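Local coordinates for GDSL-like protein (Roseburia intestinalis L1-82, PDB 6HFZ), which is an esterase that removes acetyl groups from complex beta-mannans, probably by the serine-esterase chemistry of the SGNH hydrolase superfamily, at residues S290-A304 with L318-L332. Numbering follows the deposited sequence.
Sequences SVQYRKSVKLPAPVA and LDANFDETWGDKLEL
Lys295, which pairs with Lys329 at the end of an antiparallel beta ladder, reaches across to Glu331, two residues farther along the partner strand; the ladder joins strands 288-295 and 329-336 in the all-beta domain of this two-domain esterase. The example illustrates how a long side chain on a strand can tie several neighbours together. With CG of Lys295 opposite the carbonyl carbon (chi1 -79°) and the chain extended beyond it, the atoms meet three residues in turn. CB and CD pass the Phe322 ring, the whole chain crossing that side chain at about a right angle; CG lies 3.6 Å from Asp319 O; CE lies against Glu331 OE1 and CG. At the tip, NZ forms a salt bridge to Glu331 OE1 (2.7 Å), while Lys329 NZ reaches the same oxygen from the opposite face of the carboxylate. Two cations thus grip one oxygen and would probably stabilise the charged form of Glu331.

The Tyr293 ring lies between Glu331 CB and Leu318 CB, a double CH-pi contact, with its OH hydrogen-bonded to Asp333, farther along Glu331's strand. Just after strand 316-319, the Asn321 amide grips Ala301 in the loop 296-302: OD1 accepts from Ala301 N and ND2 donates to Ala301 O, both at 2.8 Å. Asp319 OD1 accepts from Asn321 N, an Asx turn, and from Asn321 ND2 in the amide plane, which helps fix that amide's rotation. Nearer the end of strand 288-295, Val297 N points nearly straight down the C-O bond of Asp328 OD1, 2.8 Å away.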
loop_
_atom_site.group_PDB
_atom_site.type_symbol
_atom_site.label_atom_id
_atom_site.label_comp_id
_atom_site.label_asym_id
_atom_site.label_seq_id
_atom_site.Cartn_x
_atom_site.Cartn_y
_atom_site.Cartn_z
ATOM N N SER A 290 -9.466 -12.526 -2.231
ATOM C CA SER A 290 -9.852 -11.333 -1.566
ATOM C C SER A 290 -10.716 -10.487 -2.517
ATOM O O SER A 290 -10.723 -10.679 -3.734
ATOM C CB SER A 290 -8.645 -10.619 -1.005
ATOM O OG SER A 290 -7.923 -9.900 -2.028
ATOM N N VAL A 291 -11.465 -9.556 -1.953
ATOM C CA VAL A 291 -12.358 -8.737 -2.787
ATOM C C VAL A 291 -12.217 -7.266 -2.407
ATOM O O VAL A 291 -12.145 -6.913 -1.220
ATOM C CB VAL A 291 -13.803 -9.228 -2.627
ATOM C CG1 VAL A 291 -14.280 -9.127 -1.182
ATOM C CG2 VAL A 291 -14.771 -8.464 -3.515
ATOM N N GLN A 292 -12.186 -6.404 -3.438
ATOM C CA GLN A 292 -12.136 -4.981 -3.242
ATOM C C GLN A 292 -13.469 -4.348 -3.656
ATOM O O GLN A 292 -13.991 -4.677 -4.710
ATOM C CB GLN A 292 -11.046 -4.358 -4.105
ATOM C CG GLN A 292 -9.626 -4.588 -3.619
ATOM C CD GLN A 292 -8.714 -3.750 -4.494
ATOM O OE1 GLN A 292 -8.627 -3.993 -5.705
ATOM N NE2 GLN A 292 -8.094 -2.736 -3.902
ATOM N N TYR A 293 -13.974 -3.403 -2.859
ATOM C CA TYR A 293 -15.265 -2.774 -3.114
ATOM C C TYR A 293 -15.357 -1.442 -2.371
ATOM O O TYR A 293 -14.609 -1.216 -1.416
ATOM C CB TYR A 293 -16.444 -3.669 -2.674
ATOM C CG TYR A 293 -16.471 -4.037 -1.195
ATOM C CD1 TYR A 293 -15.632 -5.023 -0.666
ATOM C CD2 TYR A 293 -17.356 -3.423 -0.317
ATOM C CE1 TYR A 293 -15.674 -5.381 0.684
ATOM C CE2 TYR A 293 -17.390 -3.754 1.037
ATOM C CZ TYR A 293 -16.547 -4.730 1.541
ATOM O OH TYR A 293 -16.621 -5.099 2.868
ATOM N N ARG A 294 -16.309 -0.596 -2.791
ATOM C CA ARG A 294 -16.441 0.691 -2.163
ATOM C C ARG A 294 -17.267 0.594 -0.876
ATOM O O ARG A 294 -18.346 -0.004 -0.851
ATOM C CB ARG A 294 -17.113 1.697 -3.100
ATOM C CG ARG A 294 -17.385 3.065 -2.473
ATOM C CD ARG A 294 -17.789 4.047 -3.574
ATOM N NE ARG A 294 -18.989 3.677 -4.322
ATOM C CZ ARG A 294 -19.228 4.013 -5.580
ATOM N NH1 ARG A 294 -18.336 4.721 -6.267
ATOM N NH2 ARG A 294 -20.311 3.571 -6.206
ATOM N N LYS A 295 -16.787 1.283 0.172
ATOM C CA LYS A 295 -17.571 1.640 1.324
ATOM C C LYS A 295 -17.789 3.162 1.248
ATOM O O LYS A 295 -16.834 3.945 1.256
ATOM C CB LYS A 295 -16.870 1.214 2.618
ATOM C CG LYS A 295 -17.000 -0.255 2.978
ATOM C CD LYS A 295 -16.430 -0.600 4.316
ATOM C CE LYS A 295 -16.646 -2.056 4.652
ATOM N NZ LYS A 295 -15.748 -2.527 5.737
ATOM N N SER A 296 -19.061 3.551 1.119
ATOM C CA SER A 296 -19.495 4.876 0.733
ATOM C C SER A 296 -19.903 5.682 1.971
ATOM O O SER A 296 -20.593 5.194 2.840
ATOM C CB SER A 296 -20.635 4.783 -0.270
ATOM O OG SER A 296 -21.224 6.071 -0.463
ATOM N N VAL A 297 -19.459 6.932 2.058
ATOM C CA VAL A 297 -19.963 7.824 3.100
ATOM C C VAL A 297 -21.246 8.519 2.634
ATOM O O VAL A 297 -21.891 9.238 3.436
ATOM C CB VAL A 297 -18.913 8.864 3.511
ATOM C CG1 VAL A 297 -17.786 8.182 4.304
ATOM C CG2 VAL A 297 -18.391 9.643 2.312
ATOM N N LYS A 298 -21.575 8.364 1.356
ATOM C CA LYS A 298 -22.864 8.811 0.806
ATOM C C LYS A 298 -23.867 7.679 1.003
ATOM O O LYS A 298 -23.713 6.638 0.377
ATOM C CB LYS A 298 -22.715 9.163 -0.674
ATOM C CG LYS A 298 -21.915 10.427 -0.945
ATOM C CD LYS A 298 -21.884 10.808 -2.405
ATOM C CE LYS A 298 -20.607 11.530 -2.792
ATOM N NZ LYS A 298 -20.772 12.274 -4.064
ATOM N N LEU A 299 -24.838 7.889 1.909
ATOM C CA LEU A 299 -25.701 6.862 2.441
ATOM C C LEU A 299 -27.148 7.122 2.011
ATOM O O LEU A 299 -27.521 8.277 1.762
ATOM C CB LEU A 299 -25.640 6.924 3.971
ATOM C CG LEU A 299 -24.333 6.535 4.673
ATOM C CD1 LEU A 299 -24.575 6.440 6.175
ATOM C CD2 LEU A 299 -23.778 5.219 4.136
ATOM N N PRO A 300 -27.983 6.079 1.968
ATOM C CA PRO A 300 -27.605 4.689 2.128
ATOM C C PRO A 300 -27.025 4.116 0.827
ATOM O O PRO A 300 -27.050 4.756 -0.215
ATOM C CB PRO A 300 -28.903 3.972 2.527
ATOM C CG PRO A 300 -29.998 4.771 1.870
ATOM C CD PRO A 300 -29.393 6.119 1.519
ATOM N N ALA A 301 -26.501 2.887 0.925
ATOM C CA ALA A 301 -25.908 2.159 -0.184
ATOM C C ALA A 301 -26.271 0.674 -0.077
ATOM O O ALA A 301 -26.768 0.207 0.957
ATOM C CB ALA A 301 -24.414 2.360 -0.164
ATOM N N PRO A 302 -26.087 -0.098 -1.160
ATOM C CA PRO A 302 -26.451 -1.505 -1.185
ATOM C C PRO A 302 -25.523 -2.383 -0.351
ATOM O O PRO A 302 -24.442 -1.930 0.087
ATOM C CB PRO A 302 -26.279 -1.915 -2.645
ATOM C CG PRO A 302 -26.384 -0.637 -3.395
ATOM C CD PRO A 302 -25.672 0.348 -2.495
ATOM N N VAL A 303 -25.999 -3.597 -0.117
ATOM C CA VAL A 303 -25.258 -4.663 0.528
ATOM C C VAL A 303 -25.189 -5.816 -0.456
ATOM O O VAL A 303 -26.179 -6.087 -1.145
ATOM C CB VAL A 303 -25.921 -5.096 1.847
ATOM C CG1 VAL A 303 -25.143 -6.225 2.500
ATOM C CG2 VAL A 303 -26.093 -3.908 2.807
ATOM N N ALA A 304 -24.016 -6.444 -0.558
ATOM C CA ALA A 304 -23.830 -7.639 -1.374
ATOM C C ALA A 304 -23.334 -8.792 -0.503
ATOM O O ALA A 304 -22.970 -8.582 0.641
ATOM C CB ALA A 304 -22.854 -7.356 -2.489
ATOM N N LEU A 318 -20.760 -8.008 2.219
ATOM C CA LEU A 318 -20.018 -6.805 1.786
ATOM C C LEU A 318 -21.010 -5.632 1.864
ATOM O O LEU A 318 -21.912 -5.455 0.975
ATOM C CB LEU A 318 -19.449 -6.979 0.380
ATOM C CG LEU A 318 -18.776 -8.306 0.036
ATOM C CD1 LEU A 318 -18.316 -8.274 -1.432
ATOM C CD2 LEU A 318 -17.587 -8.554 0.949
ATOM N N ASP A 319 -20.877 -4.848 2.923
ATOM C CA ASP A 319 -21.783 -3.724 3.205
ATOM C C ASP A 319 -21.158 -2.393 2.754
ATOM O O ASP A 319 -20.171 -1.919 3.323
ATOM C CB ASP A 319 -22.137 -3.700 4.689
ATOM C CG ASP A 319 -23.211 -2.707 5.087
ATOM O OD1 ASP A 319 -23.449 -1.745 4.333
ATOM O OD2 ASP A 319 -23.816 -2.925 6.160
ATOM N N ALA A 320 -21.805 -1.737 1.795
ATOM C CA ALA A 320 -21.287 -0.494 1.213
ATOM C C ALA A 320 -21.635 0.733 2.069
ATOM O O ALA A 320 -21.181 1.808 1.779
ATOM C CB ALA A 320 -21.758 -0.384 -0.210
ATOM N N ASN A 321 -22.383 0.542 3.168
ATOM C CA ASN A 321 -22.732 1.588 4.109
ATOM C C ASN A 321 -21.592 1.776 5.118
ATOM O O ASN A 321 -21.508 1.043 6.118
ATOM C CB ASN A 321 -24.018 1.248 4.860
ATOM C CG ASN A 321 -25.194 1.151 3.921
ATOM O OD1 ASN A 321 -25.746 2.174 3.539
ATOM N ND2 ASN A 321 -25.510 -0.054 3.479
ATOM N N PHE A 322 -20.722 2.752 4.841
ATOM C CA PHE A 322 -19.545 3.031 5.673
ATOM C C PHE A 322 -19.991 3.755 6.942
ATOM O O PHE A 322 -20.738 4.744 6.864
ATOM C CB PHE A 322 -18.526 3.900 4.935
ATOM C CG PHE A 322 -17.116 3.862 5.481
ATOM C CD1 PHE A 322 -16.675 2.794 6.248
ATOM C CD2 PHE A 322 -16.198 4.830 5.118
ATOM C CE1 PHE A 322 -15.371 2.731 6.694
ATOM C CE2 PHE A 322 -14.897 4.789 5.605
ATOM C CZ PHE A 322 -14.499 3.750 6.414
ATOM N N ASP A 323 -19.489 3.287 8.087
ATOM C CA ASP A 323 -19.882 3.828 9.391
ATOM C C ASP A 323 -18.876 4.876 9.886
ATOM O O ASP A 323 -19.033 5.382 10.986
ATOM C CB ASP A 323 -20.065 2.705 10.412
ATOM C CG ASP A 323 -18.902 1.736 10.521
ATOM O OD1 ASP A 323 -18.010 1.774 9.643
ATOM O OD2 ASP A 323 -18.904 0.940 11.487
ATOM N N GLU A 324 -17.845 5.187 9.093
ATOM C CA GLU A 324 -16.875 6.245 9.409
ATOM C C GLU A 324 -17.160 7.398 8.459
ATOM O O GLU A 324 -17.982 7.237 7.583
ATOM C CB GLU A 324 -15.440 5.731 9.253
ATOM C CG GLU A 324 -15.180 4.461 10.042
ATOM C CD GLU A 324 -13.806 3.853 9.854
ATOM O OE1 GLU A 324 -12.857 4.615 9.593
ATOM O OE2 GLU A 324 -13.690 2.613 9.958
ATOM N N THR A 325 -16.462 8.526 8.611
ATOM C CA THR A 325 -16.909 9.752 7.952
ATOM C C THR A 325 -15.796 10.449 7.152
ATOM O O THR A 325 -16.105 11.339 6.374
ATOM C CB THR A 325 -17.534 10.715 8.972
ATOM O OG1 THR A 325 -16.557 10.990 9.981
ATOM C CG2 THR A 325 -18.797 10.154 9.590
ATOM N N TRP A 326 -14.528 10.056 7.325
ATOM C CA TRP A 326 -13.390 10.761 6.691
ATOM C C TRP A 326 -13.476 10.723 5.156
ATOM O O TRP A 326 -12.853 11.516 4.475
ATOM C CB TRP A 326 -12.057 10.175 7.166
ATOM C CG TRP A 326 -11.928 8.693 6.972
ATOM C CD1 TRP A 326 -12.182 7.720 7.900
ATOM C CD2 TRP A 326 -11.545 8.004 5.762
ATOM N NE1 TRP A 326 -11.973 6.480 7.355
ATOM C CE2 TRP A 326 -11.575 6.621 6.052
ATOM C CE3 TRP A 326 -11.168 8.416 4.473
ATOM C CZ2 TRP A 326 -11.240 5.653 5.100
ATOM C CZ3 TRP A 326 -10.830 7.462 3.537
ATOM C CH2 TRP A 326 -10.870 6.098 3.850
ATOM N N GLY A 327 -14.225 9.764 4.603
ATOM C CA GLY A 327 -14.363 9.616 3.167
ATOM C C GLY A 327 -14.633 8.167 2.786
ATOM O O GLY A 327 -14.635 7.273 3.634
ATOM N N ASP A 328 -14.895 7.959 1.500
ATOM C CA ASP A 328 -15.088 6.618 0.927
ATOM C C ASP A 328 -13.802 5.810 1.163
ATOM O O ASP A 328 -12.683 6.359 1.091
ATOM C CB ASP A 328 -15.389 6.720 -0.572
ATOM C CG ASP A 328 -16.745 7.319 -0.922
ATOM O OD1 ASP A 328 -17.610 7.376 -0.041
ATOM O OD2 ASP A 328 -16.898 7.757 -2.068
ATOM N N LYS A 329 -13.960 4.509 1.429
ATOM C CA LYS A 329 -12.832 3.612 1.601
ATOM C C LYS A 329 -12.867 2.582 0.475
ATOM O O LYS A 329 -13.951 2.038 0.123
ATOM C CB LYS A 329 -12.910 2.930 2.965
ATOM C CG LYS A 329 -11.834 1.888 3.267
ATOM C CD LYS A 329 -12.024 1.220 4.614
ATOM C CE LYS A 329 -10.801 0.440 5.051
ATOM N NZ LYS A 329 -11.120 -0.428 6.209
ATOM N N LEU A 330 -11.688 2.296 -0.056
ATOM C CA LEU A 330 -11.484 1.144 -0.950
ATOM C C LEU A 330 -11.228 -0.104 -0.095
ATOM O O LEU A 330 -10.093 -0.461 0.251
ATOM C CB LEU A 330 -10.336 1.468 -1.899
ATOM C CG LEU A 330 -9.922 0.325 -2.812
ATOM C CD1 LEU A 330 -11.121 -0.251 -3.551
ATOM C CD2 LEU A 330 -8.832 0.725 -3.767
ATOM N N GLU A 331 -12.319 -0.790 0.285
ATOM C CA GLU A 331 -12.224 -1.887 1.207
ATOM C C GLU A 331 -11.576 -3.086 0.508
ATOM O O GLU A 331 -11.796 -3.329 -0.697
ATOM C CB GLU A 331 -13.593 -2.213 1.795
ATOM C CG GLU A 331 -13.541 -3.268 2.903
ATOM C CD GLU A 331 -12.633 -2.893 4.070
ATOM O OE1 GLU A 331 -13.136 -2.209 4.968
ATOM O OE2 GLU A 331 -11.399 -3.212 4.049
ATOM N N LEU A 332 -10.805 -3.870 1.278
ATOM C CA LEU A 332 -10.275 -5.155 0.791
ATOM C C LEU A 332 -10.488 -6.192 1.890
ATOM O O LEU A 332 -9.871 -6.071 2.962
ATOM C CB LEU A 332 -8.801 -5.003 0.433
ATOM C CG LEU A 332 -8.155 -6.146 -0.351
ATOM C CD1 LEU A 332 -6.889 -5.674 -1.042
ATOM C CD2 LEU A 332 -7.870 -7.356 0.518
HETATM O O HOH W 1 -7.843 -1.902 -1.149
HETATM O O HOH W 2 -18.788 -5.156 4.858
HETATM O O HOH W 3 -19.673 7.373 -2.218
#